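Side-chain contact in GTPase activator-like protein (Chaetomium thermophilum, PDB 6SSH), which probably acts as a GTPase activator, this chain being the Rap/Ran-GAP domain of a longer TSC2 protein: residues I178-K181 with A182-S185. Sequence-based numbering, arbitrary orientation. Where two conformers were deposited one is given.
Sequences ISLK and ALPS
A182 and L183 meet the strand end at I178 and S179, where the chain turns out of strand 176-179 into helix 183-201. The backbone N of A182 donates to S179 OG over 3.1 Å at an N-H...O angle of 157°. The S179 hydroxyl can take this amide three residues on because chi1 of 72° sets OG between its own backbone N and carbonyl carbon. The bond spans the strand-to-helix turn, with S179 the last residue of strand 176-179. A182 CB lies 3.5 Å from S179 OG. A182 CB also lies 4.0 Å from I178 CG2.

The I178 methyl CG2, anti to the backbone N, sits 3.8 Å from L183 CA and touches L183 CD1 as well. On the other branch, L183 CD2 packs against L180 CD2 at 4.2 Å, so the two methyls of L183 bridge the residues flanking S179. The turn joins the edge strand 176-179 of the mixed sheet to the long C-terminal helix 183-201 of the Rap/Ran-GAP domain. L183 is buried where that helix lies against the sheet, also touching V156 and V158 of strand 155-162 and F33 of helix 28-37.

A second, weak bond runs from L183 N to L180 O, while P184, which has no N-H to give, brings its ring CD to 3.4 Å from the same L180 O. One water receives the S185 amide N-H and donates to K181 O, bridging the two backbone groups.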
ATOM      1  N   ILE A 178      -7.165   9.084  12.509  1.00 15.75           N
ATOM      2  CA  ILE A 178      -7.289   7.654  12.898  1.00 15.51           C
ATOM      3  C   ILE A 178      -6.096   7.330  13.770  1.00 15.11           C
ATOM      4  O   ILE A 178      -4.960   7.693  13.434  1.00 15.58           O
ATOM      5  CB  ILE A 178      -7.272   6.748  11.639  1.00 16.18           C
ATOM      6  CG1 ILE A 178      -8.380   7.088  10.646  1.00 16.76           C
ATOM      7  CG2 ILE A 178      -7.334   5.302  12.002  1.00 18.47           C
ATOM      8  CD1 ILE A 178      -9.738   6.825  11.124  1.00 19.02           C
ATOM      9  N   SER A 179      -6.305   6.622  14.894  1.00 16.35           N
ATOM     10  CA  SER A 179      -5.183   6.244  15.736  1.00 14.69           C
ATOM     11  C   SER A 179      -4.354   5.159  15.035  1.00 14.55           C
ATOM     12  O   SER A 179      -4.856   4.404  14.194  1.00 15.07           O
ATOM     13  CB  SER A 179      -5.647   5.768  17.106  1.00 17.41           C
ATOM     14  OG  SER A 179      -6.252   4.470  16.963  1.00 17.73           O
ATOM     15  N   LEU A 180      -3.092   5.060  15.422  1.00 16.20           N
ATOM     16  CA  LEU A 180      -2.270   3.952  14.917  1.00 15.21           C
ATOM     17  C   LEU A 180      -2.870   2.614  15.293  1.00 14.65           C
ATOM     18  O   LEU A 180      -2.769   1.716  14.467  1.00 15.85           O
ATOM     19  CB  LEU A 180      -0.835   4.027  15.458  1.00 16.91           C
ATOM     20  CG  LEU A 180      -0.035   5.197  14.911  1.00 20.01           C
ATOM     21  CD1 LEU A 180       1.348   5.231  15.562  1.00 23.34           C
ATOM     22  CD2 LEU A 180       0.087   5.141  13.414  1.00 20.74           C
ATOM     23  N   LYS A 181      -3.478   2.479  16.469  1.00 16.29           N
ATOM     24  CA  LYS A 181      -4.122   1.198  16.816  1.00 18.50           C
ATOM     25  C   LYS A 181      -5.249   0.827  15.880  1.00 17.53           C
ATOM     26  O   LYS A 181      -5.380  -0.330  15.500  1.00 18.32           O
ATOM     27  CB  LYS A 181      -4.635   1.256  18.252  1.00 20.38           C
ATOM     28  CG  LYS A 181      -5.155  -0.088  18.797  1.00 25.27           C
ATOM     29  CD  LYS A 181      -5.680   0.060  20.224  1.00 30.27           C
ATOM     30  CE  LYS A 181      -6.069  -1.301  20.816  1.00 35.71           C
ATOM     31  NZ  LYS A 181      -4.959  -2.301  20.737  1.00 39.71           N
ATOM     32  N   ALA A 182      -6.077   1.776  15.496  1.00 16.25           N
ATOM     33  CA  ALA A 182      -7.211   1.525  14.626  1.00 14.07           C
ATOM     34  C   ALA A 182      -6.860   1.446  13.167  1.00 14.53           C
ATOM     35  O   ALA A 182      -7.649   0.963  12.335  1.00 15.93           O
ATOM     36  CB  ALA A 182      -8.238   2.600  14.815  1.00 16.86           C
ATOM     37  N   LEU A 183      -5.673   1.910  12.841  1.00 13.85           N
ATOM     38  CA  LEU A 183      -5.297   2.134  11.448  1.00 14.32           C
ATOM     39  C   LEU A 183      -5.306   0.901  10.535  1.00 13.08           C
ATOM     40  O   LEU A 183      -5.856   0.974   9.452  1.00 13.69           O
ATOM     41  CB  LEU A 183      -3.971   2.889  11.408  1.00 13.30           C
ATOM     42  CG  LEU A 183      -3.545   3.270   9.992  1.00 13.48           C
ATOM     43  CD1 LEU A 183      -4.541   4.302   9.378  1.00 14.11           C
ATOM     44  CD2 LEU A 183      -2.094   3.819  10.053  1.00 14.94           C
ATOM     45  N   PRO A 184      -4.687  -0.211  10.960  1.00 13.21           N
ATOM     46  CA  PRO A 184      -4.644  -1.289   9.966  1.00 13.88           C
ATOM     47  C   PRO A 184      -6.030  -1.838   9.614  1.00 13.59           C
ATOM     48  O   PRO A 184      -6.293  -2.111   8.433  1.00 14.58           O
ATOM     49  CB  PRO A 184      -3.844  -2.389  10.679  1.00 18.04           C
ATOM     50  CG  PRO A 184      -3.176  -1.761  11.840  1.00 18.89           C
ATOM     51  CD  PRO A 184      -3.861  -0.464  12.149  1.00 15.30           C
ATOM     52  N   SER A 185      -6.918  -2.022  10.566  1.00 16.18           N
ATOM     53  CA  SER A 185      -8.247  -2.510  10.222  0.61 15.29           C
ATOM     54  C   SER A 185      -9.018  -1.502   9.381  1.00 15.30           C
ATOM     55  O   SER A 185      -9.783  -1.890   8.476  1.00 16.49           O
ATOM     56  CB  SER A 185      -9.021  -2.946  11.463  0.61 21.03           C
ATOM     57  OG  SER A 185      -9.256  -1.868  12.319  0.61 21.15           O
TER
HETATM   58  O   HOH W   1      -6.738  -1.951  13.608  1.00 20.51           O